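Local coordinates for trehalose synthase regulatory protein (Candida albicans, PDB 5HUS), which probably serves as a regulatory subunit of the trehalose synthase complex, its C-terminal domain belonging to the trehalose-phosphatase family of the HAD clan, at residues 131-136 / 149-154; 77-82 / 108-113. One frame throughout, in Å; residues are numbered along the deposited sequence.

In the fold
The two contacts sit in different parts of one HAD-clan chain, their centres about 25 Å apart. Contact 2 lies nearer the middle of the chain, where helix 79-86 meets W110 beside an edge strand, 111-112, of the mixed core sheet; contact 1 joins helix 116-136 to the four-stranded antiparallel sheet, probably the cap, about 23 Å from the chain centre. Helix 116-136 is the next element after strand 111-112, and contact 2 closes before contact 1 opens. Both contacts are partly buried and turn on one aromatic ring. In contact 1 the ring of F151 meets aliphatic carbons obliquely, whereas in contact 2 the aliphatic part of an arginine lies over the face of W110.

Contact 1: residues 131-136 / 149-154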
loop_
_atom_site.group_PDB
_atom_site.type_symbol
_atom_site.label_atom_id
_atom_site.label_comp_id
_atom_site.label_asym_id
_atom_site.label_seq_id
_atom_site.Cartn_x
_atom_site.Cartn_y
_atom_site.Cartn_z
ATOM N N GLU A 131 24.163 -2.190 0.756
ATOM C CA GLU A 131 25.085 -2.367 1.877
ATOM C C GLU A 131 26.413 -1.651 1.625
ATOM O O GLU A 131 27.020 -1.123 2.556
ATOM C CB GLU A 131 25.312 -3.857 2.157
ATOM C CG GLU A 131 24.189 -4.492 2.980
ATOM C CD GLU A 131 24.354 -5.991 3.159
ATOM O OE1 GLU A 131 25.090 -6.616 2.366
ATOM O OE2 GLU A 131 23.743 -6.543 4.094
ATOM N N SER A 132 26.841 -1.609 0.365
ATOM C CA SER A 132 28.078 -0.920 -0.001
ATOM C C SER A 132 27.945 0.595 0.150
ATOM O O SER A 132 28.931 1.291 0.396
ATOM C CB SER A 132 28.493 -1.267 -1.434
ATOM O OG SER A 132 27.672 -0.611 -2.386
ATOM N N LYS A 133 26.726 1.105 -0.005
ATOM C CA LYS A 133 26.461 2.519 0.231
ATOM C C LYS A 133 26.510 2.815 1.722
ATOM O O LYS A 133 27.006 3.861 2.141
ATOM C CB LYS A 133 25.098 2.931 -0.331
ATOM C CG LYS A 133 24.910 2.652 -1.811
ATOM C CD LYS A 133 25.937 3.382 -2.661
ATOM C CE LYS A 133 25.673 3.154 -4.144
ATOM N NZ LYS A 133 26.707 3.803 -4.998
ATOM N N VAL A 134 25.976 1.889 2.515
ATOM C CA VAL A 134 25.955 2.038 3.964
ATOM C C VAL A 134 27.370 2.200 4.505
ATOM O O VAL A 134 27.619 3.048 5.362
ATOM C CB VAL A 134 25.265 0.835 4.648
ATOM C CG1 VAL A 134 25.458 0.884 6.158
ATOM C CG2 VAL A 134 23.778 0.801 4.298
ATOM N N GLU A 135 28.296 1.400 3.982
ATOM C CA GLU A 135 29.693 1.448 4.410
ATOM C C GLU A 135 30.308 2.830 4.214
ATOM O O GLU A 135 31.081 3.294 5.049
ATOM C CB GLU A 135 30.522 0.410 3.651
ATOM C CG GLU A 135 29.981 -1.008 3.740
ATOM C CD GLU A 135 30.745 -1.988 2.865
ATOM O OE1 GLU A 135 31.002 -1.666 1.683
ATOM O OE2 GLU A 135 31.094 -3.080 3.364
ATOM N N ARG A 136 29.953 3.489 3.116
ATOM C CA ARG A 136 30.557 4.770 2.769
ATOM C C ARG A 136 29.794 5.953 3.368
ATOM O O ARG A 136 30.202 7.103 3.208
ATOM C CB ARG A 136 30.652 4.910 1.245
ATOM C CG ARG A 136 31.379 3.745 0.577
ATOM C CD ARG A 136 31.447 3.886 -0.935
ATOM N NE ARG A 136 32.522 4.781 -1.358
ATOM C CZ ARG A 136 32.904 4.947 -2.622
ATOM N NH1 ARG A 136 32.306 4.270 -3.593
ATOM N NH2 ARG A 136 33.895 5.781 -2.913
ATOM N N VAL A 149 13.741 -3.466 -0.472
ATOM C CA VAL A 149 14.942 -3.062 0.246
ATOM C C VAL A 149 14.825 -1.575 0.537
ATOM O O VAL A 149 14.414 -0.796 -0.329
ATOM C CB VAL A 149 16.235 -3.353 -0.554
ATOM C CG1 VAL A 149 17.467 -2.973 0.263
ATOM C CG2 VAL A 149 16.301 -4.828 -0.972
ATOM N N ARG A 150 15.163 -1.183 1.760
ATOM C CA ARG A 150 15.094 0.225 2.128
ATOM C C ARG A 150 16.434 0.709 2.673
ATOM O O ARG A 150 17.005 0.111 3.584
ATOM C CB ARG A 150 13.975 0.465 3.145
ATOM C CG ARG A 150 13.601 1.933 3.293
ATOM C CD ARG A 150 12.401 2.132 4.216
ATOM N NE ARG A 150 11.141 1.687 3.624
ATOM C CZ ARG A 150 10.193 2.506 3.180
ATOM N NH1 ARG A 150 10.355 3.821 3.258
ATOM N NH2 ARG A 150 9.077 2.014 2.661
ATOM N N PHE A 151 16.929 1.795 2.087
ATOM C CA PHE A 151 18.195 2.399 2.478
ATOM C C PHE A 151 17.887 3.606 3.358
ATOM O O PHE A 151 17.420 4.628 2.867
ATOM C CB PHE A 151 18.994 2.800 1.231
ATOM C CG PHE A 151 20.342 3.411 1.517
ATOM C CD1 PHE A 151 21.028 3.125 2.685
ATOM C CD2 PHE A 151 20.929 4.269 0.599
ATOM C CE1 PHE A 151 22.268 3.692 2.934
ATOM C CE2 PHE A 151 22.166 4.838 0.844
ATOM C CZ PHE A 151 22.833 4.548 2.014
ATOM N N HIS A 152 18.138 3.483 4.659
ATOM C CA HIS A 152 17.812 4.541 5.611
ATOM C C HIS A 152 18.992 5.481 5.847
ATOM O O HIS A 152 20.102 5.033 6.116
ATOM C CB HIS A 152 17.386 3.952 6.955
ATOM C CG HIS A 152 16.137 3.126 6.902
ATOM N ND1 HIS A 152 14.905 3.626 7.260
ATOM C CD2 HIS A 152 15.937 1.827 6.575
ATOM C CE1 HIS A 152 13.994 2.675 7.141
ATOM N NE2 HIS A 152 14.595 1.574 6.729
ATOM N N ALA A 153 18.741 6.783 5.765
ATOM C CA ALA A 153 19.777 7.770 6.043
ATOM C C ALA A 153 20.220 7.683 7.500
ATOM O O ALA A 153 21.395 7.869 7.810
ATOM C CB ALA A 153 19.279 9.168 5.723
ATOM N N GLY A 154 19.271 7.391 8.384
ATOM C CA GLY A 154 19.561 7.274 9.800
ATOM C C GLY A 154 20.237 8.526 10.323
ATOM O O GLY A 154 19.805 9.641 10.032
#
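F151 reaches from its strand to the last turns of the neighbouring helix and sets the far end of its ring against two consecutive residues, K133 and V134. Its CG stands anti to the backbone N (chi1 -179°), which carries the ring straight out of the strand toward the helix. Both partners come from the same side of the ring plane, obliquely: V134 CG2 lies 3.5 Å from F151 CE1, toward the CE1 and CD1 flank, and K133 CB lies 3.6 Å from F151 CZ and nearly as close to CE2. CG2 is thus the valine methyl that meets the phenyl group, and the two side chains run side by side, pointing opposite ways. This is helix-on-sheet packing: helix 116-136 lies against the four-stranded antiparallel sheet that contains strand 149-152, and the residues between include strand 141-144, the antiparallel neighbour of 149-152. Such a sheet, backed by helices and set apart from the mixed sheet, is consistent with the cap domain of HAD-clan trehalose-phosphatases. V130, one turn earlier in the helix, and T171 of helix 161-179 also touch the phenyl group, which is buried. K133 divides its labour. Its CB packs on the ring, but the chain bends at chi2 (-60°) and then runs extended away from F151, bringing NZ to a salt bridge with E170 and a hydrogen bond to H174 ND1.

Contact 2: residues 77-82 / 108-113; sequences LQRSDL and KNWISL
W110 presents one face of its indole to R79, in the first turn of helix 79-86. The setting is the edge of the mixed sheet of a HAD-type domain: W110 stands just ahead of I111 in an edge strand, 111-112, and the helix follows the parallel strand 69-74. The main interaction is CH-pi. R79 CG lies 3.6 Å from the centroid of the six-membered ring of W110, 17° off its normal, while CB and CD continue over neighbouring parts of the indole, R79 CD standing 3.6 Å from W110 CG. The aliphatic chain thus lies along the ring, and a bend at chi3 (-69°) lifts the guanidinium off the ring face. Cation-pi attraction is accordingly weak at most: R79 CZ is a long 5.9 Å from the centroid of the five-membered ring of W110, and the guanidinium stands 81° to the indole plane. R79 NH2 instead forms a salt bridge with D146. The indole N-H is engaged too: W110 NE1 hydrogen-bonds D83 OD2, which helps to fix the ring's rotation. Apolar contact is slighter, one helical turn farther on, where L82 CD1 approaches W110 CH2 obliquely at 4.3 Å.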
loop_
_atom_site.group_PDB
_atom_site.type_symbol
_atom_site.label_atom_id
_atom_site.label_comp_id
_atom_site.label_asym_id
_atom_site.label_seq_id
_atom_site.Cartn_x
_atom_site.Cartn_y
_atom_site.Cartn_z
ATOM N N LEU A 77 5.067 -3.357 5.722
ATOM C CA LEU A 77 5.663 -4.354 6.606
ATOM C C LEU A 77 5.710 -5.749 5.988
ATOM O O LEU A 77 4.903 -6.094 5.127
ATOM C CB LEU A 77 4.904 -4.403 7.931
ATOM C CG LEU A 77 4.892 -3.109 8.739
ATOM C CD1 LEU A 77 4.055 -3.287 9.994
ATOM C CD2 LEU A 77 6.304 -2.662 9.110
ATOM N N GLN A 78 6.666 -6.553 6.442
ATOM C CA GLN A 78 6.815 -7.898 5.920
ATOM C C GLN A 78 5.747 -8.825 6.485
ATOM O O GLN A 78 5.124 -8.532 7.516
ATOM C CB GLN A 78 8.213 -8.441 6.224
ATOM C CG GLN A 78 8.482 -8.749 7.691
ATOM C CD GLN A 78 9.934 -9.144 7.930
ATOM O OE1 GLN A 78 10.398 -10.170 7.438
ATOM N NE2 GLN A 78 10.660 -8.315 8.672
ATOM N N ARG A 79 5.532 -9.933 5.783
ATOM C CA ARG A 79 4.494 -10.890 6.136
ATOM C C ARG A 79 4.567 -11.304 7.597
ATOM O O ARG A 79 3.555 -11.283 8.307
ATOM C CB ARG A 79 4.591 -12.123 5.244
ATOM C CG ARG A 79 4.112 -11.891 3.817
ATOM C CD ARG A 79 4.466 -13.065 2.934
ATOM N NE ARG A 79 5.906 -13.149 2.737
ATOM C CZ ARG A 79 6.522 -14.161 2.138
ATOM N NH1 ARG A 79 5.817 -15.182 1.660
ATOM N NH2 ARG A 79 7.842 -14.144 2.004
ATOM N N SER A 80 5.762 -11.667 8.047
ATOM C CA SER A 80 5.920 -12.200 9.396
ATOM C C SER A 80 5.524 -11.185 10.474
ATOM O O SER A 80 4.925 -11.561 11.484
ATOM C CB SER A 80 7.362 -12.688 9.606
ATOM O OG SER A 80 8.300 -11.648 9.404
ATOM N N ASP A 81 5.828 -9.905 10.263
ATOM C CA ASP A 81 5.410 -8.871 11.215
ATOM C C ASP A 81 3.894 -8.681 11.218
ATOM O O ASP A 81 3.287 -8.511 12.273
ATOM C CB ASP A 81 6.099 -7.537 10.919
ATOM C CG ASP A 81 7.556 -7.520 11.360
ATOM O OD1 ASP A 81 7.989 -8.487 12.013
ATOM O OD2 ASP A 81 8.262 -6.537 11.055
ATOM N N LEU A 82 3.281 -8.700 10.035
ATOM C CA LEU A 82 1.839 -8.543 9.940
ATOM C C LEU A 82 1.094 -9.736 10.529
ATOM O O LEU A 82 0.045 -9.566 11.144
ATOM C CB LEU A 82 1.418 -8.319 8.475
ATOM C CG LEU A 82 1.805 -6.921 7.987
ATOM C CD1 LEU A 82 1.659 -6.792 6.473
ATOM C CD2 LEU A 82 0.993 -5.847 8.707
ATOM N N LYS A 108 -5.545 -18.770 5.068
ATOM C CA LYS A 108 -4.475 -19.177 5.975
ATOM C C LYS A 108 -3.106 -18.853 5.390
ATOM O O LYS A 108 -2.125 -18.721 6.115
ATOM C CB LYS A 108 -4.555 -20.677 6.277
ATOM C CG LYS A 108 -5.891 -21.159 6.808
ATOM C CD LYS A 108 -5.789 -22.606 7.280
ATOM C CE LYS A 108 -6.917 -23.466 6.727
ATOM N NZ LYS A 108 -8.261 -22.992 7.163
ATOM N N ASN A 109 -3.047 -18.730 4.070
ATOM C CA ASN A 109 -1.776 -18.582 3.377
ATOM C C ASN A 109 -1.658 -17.279 2.602
ATOM O O ASN A 109 -2.655 -16.715 2.165
ATOM C CB ASN A 109 -1.569 -19.760 2.428
ATOM C CG ASN A 109 -1.362 -21.060 3.165
ATOM O OD1 ASN A 109 -0.649 -21.107 4.169
ATOM N ND2 ASN A 109 -1.991 -22.122 2.682
ATOM N N TRP A 110 -0.426 -16.812 2.434
ATOM C CA TRP A 110 -0.165 -15.646 1.606
ATOM C C TRP A 110 -0.072 -16.022 0.145
ATOM O O TRP A 110 0.492 -17.060 -0.215
ATOM C CB TRP A 110 1.137 -14.950 2.009
ATOM C CG TRP A 110 1.137 -14.346 3.368
ATOM C CD1 TRP A 110 1.473 -14.962 4.540
ATOM C CD2 TRP A 110 0.817 -12.989 3.703
ATOM N NE1 TRP A 110 1.367 -14.075 5.587
ATOM C CE2 TRP A 110 0.969 -12.857 5.098
ATOM C CE3 TRP A 110 0.415 -11.876 2.956
ATOM C CZ2 TRP A 110 0.732 -11.655 5.765
ATOM C CZ3 TRP A 110 0.177 -10.681 3.619
ATOM C CH2 TRP A 110 0.335 -10.581 5.013
ATOM N N ILE A 111 -0.616 -15.149 -0.688
ATOM C CA ILE A 111 -0.400 -15.188 -2.121
ATOM C C ILE A 111 0.826 -14.364 -2.456
ATOM O O ILE A 111 0.951 -13.224 -2.013
ATOM C CB ILE A 111 -1.596 -14.626 -2.890
ATOM C CG1 ILE A 111 -2.834 -15.492 -2.666
ATOM C CG2 ILE A 111 -1.257 -14.500 -4.379
ATOM C CD1 ILE A 111 -4.112 -14.826 -3.122
ATOM N N SER A 112 1.736 -14.939 -3.228
ATOM C CA SER A 112 2.915 -14.199 -3.650
ATOM C C SER A 112 2.690 -13.601 -5.035
ATOM O O SER A 112 2.760 -14.294 -6.052
ATOM C CB SER A 112 4.152 -15.097 -3.640
ATOM O OG SER A 112 5.322 -14.343 -3.915
ATOM N N LEU A 113 2.395 -12.307 -5.063
ATOM C CA LEU A 113 2.338 -11.574 -6.314
ATOM C C LEU A 113 3.756 -11.392 -6.846
ATOM O O LEU A 113 3.991 -11.428 -8.058
ATOM C CB LEU A 113 1.639 -10.229 -6.105
ATOM C CG LEU A 113 1.221 -9.409 -7.320
ATOM C CD1 LEU A 113 0.499 -10.258 -8.359
ATOM C CD2 LEU A 113 0.334 -8.255 -6.860
#